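Local structure of putative oxidoreductase (Thermus thermophilus, 2ISM) at residues A81-F86 and Y91-R96; E215-E220 and G300-L305; Q227-D232 and G284-A289. The protein is a putative oxidoreductase of the glucose/sorbosone dehydrogenase family, folded as a beta-propeller of six four-stranded blades and carrying a bound calcium ion. All blocks are in the same frame, centred on the assembly; numbering follows the deposited sequence.

Contact 1 (A81-F86 and Y91-R96)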
loop_
_atom_site.group_PDB
_atom_site.type_symbol
_atom_site.label_atom_id
_atom_site.label_comp_id
_atom_site.label_asym_id
_atom_site.label_seq_id
_atom_site.Cartn_x
_atom_site.Cartn_y
_atom_site.Cartn_z
ATOM N N ALA B 81 -11.950 5.421 -19.531
ATOM C CA ALA B 81 -12.577 5.142 -18.238
ATOM C C ALA B 81 -13.873 4.361 -18.381
ATOM O O ALA B 81 -14.685 4.643 -19.261
ATOM C CB ALA B 81 -12.836 6.443 -17.480
ATOM N N LEU B 82 -14.065 3.373 -17.512
ATOM C CA LEU B 82 -15.278 2.564 -17.549
ATOM C C LEU B 82 -16.408 3.302 -16.836
ATOM O O LEU B 82 -16.163 4.076 -15.908
ATOM C CB LEU B 82 -15.051 1.216 -16.846
ATOM C CG LEU B 82 -13.884 0.333 -17.290
ATOM C CD1 LEU B 82 -13.836 -0.911 -16.414
ATOM C CD2 LEU B 82 -14.047 -0.057 -18.750
ATOM N N HIS B 83 -17.640 3.065 -17.276
ATOM C CA HIS B 83 -18.805 3.684 -16.652
ATOM C C HIS B 83 -18.791 3.236 -15.189
ATOM O O HIS B 83 -18.417 2.107 -14.892
ATOM C CB HIS B 83 -20.084 3.197 -17.345
ATOM C CG HIS B 83 -21.331 3.881 -16.878
ATOM N ND1 HIS B 83 -21.845 3.709 -15.610
ATOM C CD2 HIS B 83 -22.166 4.738 -17.510
ATOM C CE1 HIS B 83 -22.944 4.431 -15.482
ATOM N NE2 HIS B 83 -23.161 5.065 -16.621
ATOM N N PRO B 84 -19.180 4.119 -14.255
ATOM C CA PRO B 84 -19.190 3.758 -12.832
ATOM C C PRO B 84 -19.958 2.473 -12.511
ATOM O O PRO B 84 -19.602 1.749 -11.578
ATOM C CB PRO B 84 -19.818 4.985 -12.174
ATOM C CG PRO B 84 -19.320 6.095 -13.030
ATOM C CD PRO B 84 -19.526 5.538 -14.433
ATOM N N ARG B 85 -21.009 2.195 -13.278
ATOM C CA ARG B 85 -21.820 0.997 -13.061
ATOM C C ARG B 85 -21.565 -0.096 -14.101
ATOM O O ARG B 85 -22.448 -0.895 -14.416
ATOM C CB ARG B 85 -23.307 1.368 -13.041
ATOM C CG ARG B 85 -23.661 2.369 -11.946
ATOM C CD ARG B 85 -25.161 2.451 -11.695
ATOM N NE ARG B 85 -25.906 2.990 -12.830
ATOM C CZ ARG B 85 -25.773 4.230 -13.292
ATOM N NH1 ARG B 85 -24.920 5.068 -12.719
ATOM N NH2 ARG B 85 -26.503 4.636 -14.323
ATOM N N PHE B 86 -20.348 -0.121 -14.629
ATOM C CA PHE B 86 -19.934 -1.117 -15.618
ATOM C C PHE B 86 -19.930 -2.480 -14.919
ATOM O O PHE B 86 -19.486 -2.587 -13.779
ATOM C CB PHE B 86 -18.522 -0.769 -16.101
ATOM C CG PHE B 86 -18.015 -1.641 -17.208
ATOM C CD1 PHE B 86 -18.279 -1.324 -18.539
ATOM C CD2 PHE B 86 -17.260 -2.774 -16.927
ATOM C CE1 PHE B 86 -17.794 -2.123 -19.575
ATOM C CE2 PHE B 86 -16.772 -3.581 -17.956
ATOM C CZ PHE B 86 -17.040 -3.252 -19.283
ATOM N N TYR B 91 -20.526 0.459 -20.887
ATOM C CA TYR B 91 -20.037 1.656 -21.548
ATOM C C TYR B 91 -18.589 1.909 -21.148
ATOM O O TYR B 91 -18.229 1.848 -19.972
ATOM C CB TYR B 91 -20.853 2.940 -21.395
ATOM C CG TYR B 91 -22.271 2.801 -21.910
ATOM C CD1 TYR B 91 -22.523 2.646 -23.274
ATOM C CD2 TYR B 91 -23.357 2.787 -21.032
ATOM C CE1 TYR B 91 -23.822 2.478 -23.753
ATOM C CE2 TYR B 91 -24.663 2.620 -21.501
ATOM C CZ TYR B 91 -24.885 2.465 -22.861
ATOM O OH TYR B 91 -26.166 2.286 -23.331
ATOM N N VAL B 92 -17.765 2.181 -22.154
ATOM C CA VAL B 92 -16.355 2.491 -21.962
ATOM C C VAL B 92 -16.185 3.898 -22.530
ATOM O O VAL B 92 -16.541 4.158 -23.685
ATOM C CB VAL B 92 -15.436 1.519 -22.743
ATOM C CG1 VAL B 92 -13.981 1.959 -22.610
ATOM C CG2 VAL B 92 -15.600 0.099 -22.210
ATOM N N TYR B 93 -15.660 4.809 -21.718
ATOM C CA TYR B 93 -15.470 6.181 -22.165
ATOM C C TYR B 93 -14.050 6.391 -22.653
ATOM O O TYR B 93 -13.109 5.799 -22.128
ATOM C CB TYR B 93 -15.792 7.157 -21.031
ATOM C CG TYR B 93 -17.267 7.185 -20.682
ATOM C CD1 TYR B 93 -18.069 8.274 -21.034
ATOM C CD2 TYR B 93 -17.866 6.109 -20.026
ATOM C CE1 TYR B 93 -19.424 8.294 -20.741
ATOM C CE2 TYR B 93 -19.229 6.115 -19.728
ATOM C CZ TYR B 93 -19.999 7.210 -20.090
ATOM O OH TYR B 93 -21.350 7.216 -19.810
ATOM N N ALA B 94 -13.905 7.228 -23.671
ATOM C CA ALA B 94 -12.592 7.514 -24.227
ATOM C C ALA B 94 -12.533 8.947 -24.715
ATOM O O ALA B 94 -13.525 9.480 -25.217
ATOM C CB ALA B 94 -12.294 6.559 -25.379
ATOM N N TYR B 95 -11.364 9.562 -24.549
ATOM C CA TYR B 95 -11.111 10.936 -24.977
ATOM C C TYR B 95 -10.263 10.816 -26.236
ATOM O O TYR B 95 -9.228 10.150 -26.211
ATOM C CB TYR B 95 -10.315 11.678 -23.895
ATOM C CG TYR B 95 -10.068 13.155 -24.159
ATOM C CD1 TYR B 95 -10.694 14.132 -23.383
ATOM C CD2 TYR B 95 -9.182 13.574 -25.154
ATOM C CE1 TYR B 95 -10.442 15.493 -23.584
ATOM C CE2 TYR B 95 -8.924 14.937 -25.370
ATOM C CZ TYR B 95 -9.556 15.888 -24.580
ATOM O OH TYR B 95 -9.308 17.229 -24.765
ATOM N N ARG B 96 -10.684 11.443 -27.333
ATOM C CA ARG B 96 -9.900 11.353 -28.563
ATOM C C ARG B 96 -9.913 12.621 -29.408
ATOM O O ARG B 96 -10.853 13.420 -29.351
ATOM C CB ARG B 96 -10.403 10.194 -29.442
ATOM C CG ARG B 96 -11.792 10.439 -30.033
ATOM C CD ARG B 96 -12.108 9.486 -31.179
ATOM N NE ARG B 96 -13.477 9.663 -31.660
ATOM C CZ ARG B 96 -14.007 9.005 -32.687
ATOM N NH1 ARG B 96 -13.282 8.119 -33.360
ATOM N NH2 ARG B 96 -15.271 9.223 -33.032
#

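Contact 2 (E215-E220 and G300-L305)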
loop_
_atom_site.group_PDB
_atom_site.type_symbol
_atom_site.label_atom_id
_atom_site.label_comp_id
_atom_site.label_asym_id
_atom_site.label_seq_id
_atom_site.Cartn_x
_atom_site.Cartn_y
_atom_site.Cartn_z
ATOM N N GLU B 215 -10.784 14.892 -1.906
ATOM C CA GLU B 215 -10.290 16.061 -2.632
ATOM C C GLU B 215 -9.648 15.653 -3.954
ATOM O O GLU B 215 -8.979 14.622 -4.034
ATOM C CB GLU B 215 -9.250 16.800 -1.792
ATOM C CG GLU B 215 -9.802 17.511 -0.570
ATOM C CD GLU B 215 -8.694 18.000 0.341
ATOM O OE1 GLU B 215 -7.975 17.144 0.897
ATOM O OE2 GLU B 215 -8.538 19.230 0.490
ATOM N N LEU B 216 -9.839 16.478 -4.981
ATOM C CA LEU B 216 -9.278 16.209 -6.303
ATOM C C LEU B 216 -7.917 16.866 -6.493
ATOM O O LEU B 216 -7.735 18.042 -6.192
ATOM C CB LEU B 216 -10.225 16.705 -7.397
ATOM C CG LEU B 216 -9.679 16.651 -8.831
ATOM C CD1 LEU B 216 -9.379 15.207 -9.207
ATOM C CD2 LEU B 216 -10.690 17.259 -9.794
ATOM N N PHE B 217 -6.964 16.086 -6.982
ATOM C CA PHE B 217 -5.617 16.568 -7.245
ATOM C C PHE B 217 -5.363 16.378 -8.730
ATOM O O PHE B 217 -5.830 15.405 -9.321
ATOM C CB PHE B 217 -4.595 15.763 -6.446
ATOM C CG PHE B 217 -4.623 16.047 -4.978
ATOM C CD1 PHE B 217 -3.630 16.824 -4.391
ATOM C CD2 PHE B 217 -5.654 15.560 -4.185
ATOM C CE1 PHE B 217 -3.663 17.113 -3.025
ATOM C CE2 PHE B 217 -5.698 15.843 -2.820
ATOM C CZ PHE B 217 -4.700 16.622 -2.241
ATOM N N SER B 218 -4.625 17.305 -9.327
ATOM C CA SER B 218 -4.331 17.231 -10.748
ATOM C C SER B 218 -2.875 17.591 -11.019
ATOM O O SER B 218 -2.243 18.306 -10.243
ATOM C CB SER B 218 -5.254 18.189 -11.510
ATOM O OG SER B 218 -4.999 18.180 -12.902
ATOM N N SER B 219 -2.346 17.082 -12.124
ATOM C CA SER B 219 -0.975 17.375 -12.509
ATOM C C SER B 219 -1.034 18.043 -13.867
ATOM O O SER B 219 -1.951 17.782 -14.648
ATOM C CB SER B 219 -0.155 16.087 -12.611
ATOM O OG SER B 219 -0.701 15.215 -13.585
ATOM N N GLU B 220 -0.075 18.913 -14.154
ATOM C CA GLU B 220 -0.062 19.561 -15.453
ATOM C C GLU B 220 1.313 20.066 -15.849
ATOM O O GLU B 220 2.145 20.384 -14.993
ATOM C CB GLU B 220 -1.084 20.701 -15.500
ATOM C CG GLU B 220 -0.726 21.965 -14.748
ATOM C CD GLU B 220 -1.803 23.031 -14.918
ATOM O OE1 GLU B 220 -2.940 22.806 -14.452
ATOM O OE2 GLU B 220 -1.524 24.084 -15.530
ATOM N N GLY B 300 -8.033 20.704 2.738
ATOM C CA GLY B 300 -7.893 22.131 2.510
ATOM C C GLY B 300 -6.585 22.732 2.988
ATOM O O GLY B 300 -6.347 23.924 2.801
ATOM N N ARG B 301 -5.733 21.917 3.601
ATOM C CA ARG B 301 -4.448 22.391 4.110
ATOM C C ARG B 301 -3.218 21.502 3.974
ATOM O O ARG B 301 -2.582 21.153 4.969
ATOM C CB ARG B 301 -4.582 22.787 5.585
ATOM C CG ARG B 301 -5.333 24.087 5.818
ATOM C CD ARG B 301 -4.379 25.272 5.899
ATOM N NE ARG B 301 -3.626 25.273 7.152
ATOM C CZ ARG B 301 -2.735 26.202 7.491
ATOM N NH1 ARG B 301 -2.479 27.211 6.670
ATOM N NH2 ARG B 301 -2.106 26.124 8.657
ATOM N N TRP B 302 -2.878 21.148 2.738
ATOM C CA TRP B 302 -1.837 20.163 2.470
ATOM C C TRP B 302 -0.535 20.817 2.029
ATOM O O TRP B 302 -0.525 21.928 1.499
ATOM C CB TRP B 302 -2.266 19.186 1.368
ATOM C CG TRP B 302 -3.453 18.345 1.695
ATOM C CD1 TRP B 302 -4.728 18.515 1.241
ATOM C CD2 TRP B 302 -3.478 17.193 2.541
ATOM N NE1 TRP B 302 -5.546 17.536 1.751
ATOM C CE2 TRP B 302 -4.803 16.710 2.554
ATOM C CE3 TRP B 302 -2.505 16.519 3.294
ATOM C CZ2 TRP B 302 -5.186 15.584 3.289
ATOM C CZ3 TRP B 302 -2.884 15.396 4.025
ATOM C CH2 TRP B 302 -4.214 14.942 4.016
ATOM N N ARG B 303 0.566 20.112 2.254
ATOM C CA ARG B 303 1.878 20.580 1.843
ATOM C C ARG B 303 2.774 19.364 1.696
ATOM O O ARG B 303 2.568 18.347 2.359
ATOM C CB ARG B 303 2.459 21.570 2.859
ATOM C CG ARG B 303 2.806 21.001 4.224
ATOM C CD ARG B 303 3.164 22.145 5.166
ATOM N NE ARG B 303 3.657 21.699 6.466
ATOM C CZ ARG B 303 3.865 22.512 7.497
ATOM N NH1 ARG B 303 3.618 23.811 7.381
ATOM N NH2 ARG B 303 4.325 22.031 8.644
ATOM N N VAL B 304 3.756 19.456 0.810
ATOM C CA VAL B 304 4.661 18.342 0.585
ATOM C C VAL B 304 5.849 18.385 1.541
ATOM O O VAL B 304 6.618 19.346 1.544
ATOM C CB VAL B 304 5.186 18.339 -0.869
ATOM C CG1 VAL B 304 6.127 17.163 -1.081
ATOM C CG2 VAL B 304 4.015 18.261 -1.843
ATOM N N LEU B 305 5.982 17.344 2.359
ATOM C CA LEU B 305 7.087 17.248 3.305
ATOM C C LEU B 305 8.370 16.961 2.541
ATOM O O LEU B 305 9.373 17.654 2.704
ATOM C CB LEU B 305 6.846 16.117 4.304
ATOM C CG LEU B 305 5.885 16.366 5.464
ATOM C CD1 LEU B 305 5.725 15.081 6.265
ATOM C CD2 LEU B 305 6.425 17.488 6.346
#

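Contact 3 (Q227-D232 and G284-A289)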
loop_
_atom_site.group_PDB
_atom_site.type_symbol
_atom_site.label_atom_id
_atom_site.label_comp_id
_atom_site.label_asym_id
_atom_site.label_seq_id
_atom_site.Cartn_x
_atom_site.Cartn_y
_atom_site.Cartn_z
ATOM N N GLN B 227 6.752 30.832 -22.492
ATOM C CA GLN B 227 6.711 31.816 -21.443
ATOM C C GLN B 227 7.543 31.568 -20.185
ATOM O O GLN B 227 7.391 32.258 -19.185
ATOM C CB GLN B 227 5.247 32.030 -21.061
ATOM C CG GLN B 227 5.031 33.182 -20.039
ATOM C CD GLN B 227 3.595 33.274 -19.558
ATOM O OE1 GLN B 227 3.313 33.231 -18.357
ATOM N NE2 GLN B 227 2.674 33.372 -20.504
ATOM N N GLY B 228 8.445 30.583 -20.253
ATOM C CA GLY B 228 9.271 30.271 -19.105
ATOM C C GLY B 228 9.488 28.777 -19.156
ATOM O O GLY B 228 8.723 28.102 -19.831
ATOM N N TYR B 229 10.519 28.231 -18.515
ATOM C CA TYR B 229 10.701 26.780 -18.571
ATOM C C TYR B 229 10.173 26.138 -17.268
ATOM O O TYR B 229 9.625 26.838 -16.416
ATOM C CB TYR B 229 12.178 26.448 -18.797
ATOM C CG TYR B 229 12.443 25.050 -19.289
ATOM C CD1 TYR B 229 13.256 24.193 -18.561
ATOM C CD2 TYR B 229 11.924 24.599 -20.508
ATOM C CE1 TYR B 229 13.559 22.925 -19.025
ATOM C CE2 TYR B 229 12.216 23.334 -20.985
ATOM C CZ TYR B 229 13.034 22.503 -20.242
ATOM O OH TYR B 229 13.348 21.262 -20.738
ATOM N N GLY B 230 10.299 24.816 -17.136
ATOM C CA GLY B 230 9.842 24.146 -15.918
ATOM C C GLY B 230 8.551 24.627 -15.281
ATOM O O GLY B 230 7.628 25.069 -15.962
ATOM N N HIS B 231 8.514 24.533 -13.957
ATOM C CA HIS B 231 7.369 24.915 -13.130
ATOM C C HIS B 231 6.144 24.057 -13.394
ATOM O O HIS B 231 5.013 24.541 -13.377
ATOM C CB HIS B 231 7.025 26.407 -13.287
ATOM C CG HIS B 231 8.109 27.324 -12.807
ATOM N ND1 HIS B 231 9.288 27.492 -13.499
ATOM C CD2 HIS B 231 8.231 28.062 -11.675
ATOM C CE1 HIS B 231 10.092 28.285 -12.815
ATOM N NE2 HIS B 231 9.476 28.645 -11.704
ATOM N N ASP B 232 6.385 22.775 -13.648
ATOM C CA ASP B 232 5.303 21.828 -13.854
ATOM C C ASP B 232 4.714 21.745 -12.454
ATOM O O ASP B 232 5.403 22.038 -11.471
ATOM C CB ASP B 232 5.865 20.486 -14.306
ATOM C CG ASP B 232 6.613 20.592 -15.623
ATOM O OD1 ASP B 232 5.956 20.667 -16.682
ATOM O OD2 ASP B 232 7.858 20.612 -15.593
ATOM N N GLY B 284 6.618 10.689 -14.260
ATOM C CA GLY B 284 7.393 11.712 -14.925
ATOM C C GLY B 284 7.723 11.319 -16.350
ATOM O O GLY B 284 8.228 10.226 -16.614
ATOM N N LEU B 285 7.418 12.211 -17.281
ATOM C CA LEU B 285 7.716 11.955 -18.675
ATOM C C LEU B 285 9.140 12.270 -19.132
ATOM O O LEU B 285 9.865 11.370 -19.568
ATOM C CB LEU B 285 6.805 12.808 -19.579
ATOM C CG LEU B 285 5.354 12.305 -19.617
ATOM C CD1 LEU B 285 4.422 13.326 -20.285
ATOM C CD2 LEU B 285 5.324 10.977 -20.371
ATOM N N ARG B 286 9.558 13.523 -19.012
ATOM C CA ARG B 286 10.902 13.916 -19.442
ATOM C C ARG B 286 11.852 13.511 -18.314
ATOM O O ARG B 286 13.002 13.162 -18.569
ATOM C CB ARG B 286 10.995 15.424 -19.668
ATOM C CG ARG B 286 12.336 15.875 -20.234
ATOM C CD ARG B 286 12.272 17.324 -20.687
ATOM N NE ARG B 286 12.037 18.233 -19.570
ATOM C CZ ARG B 286 11.382 19.384 -19.670
ATOM N NH1 ARG B 286 10.889 19.770 -20.842
ATOM N NH2 ARG B 286 11.220 20.151 -18.599
ATOM N N GLY B 287 11.372 13.564 -17.071
ATOM C CA GLY B 287 12.207 13.201 -15.932
ATOM C C GLY B 287 12.461 11.706 -15.832
ATOM O O GLY B 287 13.302 11.257 -15.047
ATOM N N GLN B 288 11.723 10.935 -16.628
ATOM C CA GLN B 288 11.856 9.479 -16.663
ATOM C C GLN B 288 11.892 8.833 -15.275
ATOM O O GLN B 288 12.771 8.022 -14.978
ATOM C CB GLN B 288 13.118 9.092 -17.438
ATOM C CG GLN B 288 13.088 9.491 -18.910
ATOM C CD GLN B 288 14.361 9.112 -19.640
ATOM O OE1 GLN B 288 14.837 7.980 -19.535
ATOM N NE2 GLN B 288 14.920 10.055 -20.388
ATOM N N ALA B 289 10.920 9.174 -14.436
ATOM C CA ALA B 289 10.878 8.624 -13.095
ATOM C C ALA B 289 9.494 8.731 -12.482
ATOM O O ALA B 289 8.657 9.512 -12.932
ATOM C CB ALA B 289 11.885 9.353 -12.211
#

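Contact 1 (A81-F86 and Y91-R96)
Ala81 and Tyr93 form an antiparallel hydrogen-bonded pair at the tight end of this contact. Ala81 N donates to Tyr93 O (2.9 Å), and Tyr93 N returns a shorter bond to Ala81 O (2.6 Å, N-H...O 160°). One step on, Leu82 and Val92 are a non-hydrogen-bonded pair; their side chains run side by side, with Leu82 CD2 3.8 Å from Val92 CG2. The same Leu82 methyl sits above the centre of the Phe86 ring, while CE1 of that ring reaches Val92 CG2 at 4.1 Å, so Leu82, Val92 and Phe86 make one apolar cluster. The two strands, 77-82 and 92-98, are the first hairpin of a four-stranded propeller blade, and the main-chain pairing ends in a last bond from His83 N to Tyr91 O (3.0 Å). On the face that carries Ala81 and Tyr93, His83 has CG anti to its N (chi1 -174°), which lays the imidazole along the tyrosine: CB meets the ring edge near CE2, and His83 CD2 lies 3.5 Å from Tyr93 OH. That hydroxyl is hydrogen-bonded elsewhere, to Pro176 O and Arg109 NH1. The loose side is the middle of the type I turn from His83 to Phe86: Pro84 and Arg85 are solvent-exposed and make no contact with 91-96. Arg85 N donates to His83 ND1 (2.9 Å), only 1° out of the imidazole plane, which fixes the ring's rotation and makes ND1 an acceptor. His83 CE1 lies over one face of the Arg85 guanidinium, offset toward its rim, and Arg85 forms a salt bridge with Glu89.

Contact 2 (E215-E220 and G300-L305)
Glu215 grips the other segment with both oxygens of its carboxylate, and these hydrogen bonds carry the polar half of the contact. Trp302 NE1 donates to Glu215 OE1 at 2.6 Å, nearly straight (165°) and close to the indole plane. Gly300 N donates to Glu215 OE2 at 2.7 Å along a more bent path. Both donors use syn positions of the carboxylate, the glycine amide lying further out of its plane, and the carboxylate itself is turned 43° from the indole. An extended side chain beyond CG brings the acid across to the 300-305 segment; its OE1 also bonds Thr213 OG1, so the buried group is satisfied by at least three hydrogen bonds.

The aromatic half is a T-shaped pair. Phe217 directs its CZ edge at one face of the Trp302 pyrrole ring, with centroids 5.7 Å apart and planes at 64°. The closest approach of the two rings is Phe217 CZ to Trp302 CD1, 4.0 Å. His210 stacks on Trp302, and Phe275 meets Phe217 edge-to-face, extending the aromatic group beyond the two segments.

Apart from these three side chains and Gly300 the strands stay well separated, with no backbone bonding between them. Strand 216-220 belongs to one four-stranded sheet and strand 301-312 to the next, and side-chain packing between separately hydrogen-bonded sheets is how neighbouring blades of a beta-propeller are joined.

Contact 3 (Q227-D232 and G284-A289)
Two loops in equivalent places of neighbouring propeller blades meet here, each linking the second and third strands of its sheet. Tyr229 of the first loop and Arg286 of the second approach from opposite directions, and the phenol end lies over one face of the guanidinium. Tyr229 OH is 2.9 Å from Arg286 CZ and just as far from Arg286 NH1, while the ring carbon Tyr229 CZ is 3.4 Å from Arg286 NH2. Because the oxygen lies over the face of the guanidinium and not at its rim, the N-H bonds point past it, and despite the short distances no hydrogen bond forms; ring and guanidinium planes are 17° apart. Arg286 leaves the backbone extended and bends at chi3 (64°), which brings its flat end under the phenol; the side chain also touches Pro269. Asp232 OD2, at 4.5 Å from Arg286 NH2, lies well out of the guanidinium plane and would offer at most a distant electrostatic attraction. His231 ND1 donates to Tyr229 O (3.0 Å), a side-chain to main-chain bond within the first loop. Tyr229 and Arg286 are both exposed, and Tyr229 also touches a crystal neighbour. This is a surface contact between loops at the strand ends of adjacent propeller blades.

One contact lies inside a blade and two lie between a neighbouring pair of blades. Contact 1 is the former, whereas contacts 2 and 3 both join the sheet containing strands 216-220 and 232-237 to the one containing 279-284 and 301-312. Centres of contacts 2 and 3 are about 18 Å apart, and they touch where Glu220 O packs against Asp232 CB (3.8 Å). Contact 1 stands apart, its centre about 25 Å from that of contact 2 and 29 Å from that of contact 3, on the opposite side of the chain's centre from the latter. Calcium, bound by Glu233 and Tyr243, is about 13 Å from the Phe217 side chain; Glu233 directly follows Asp232 and pairs with Glu220 through the backbone.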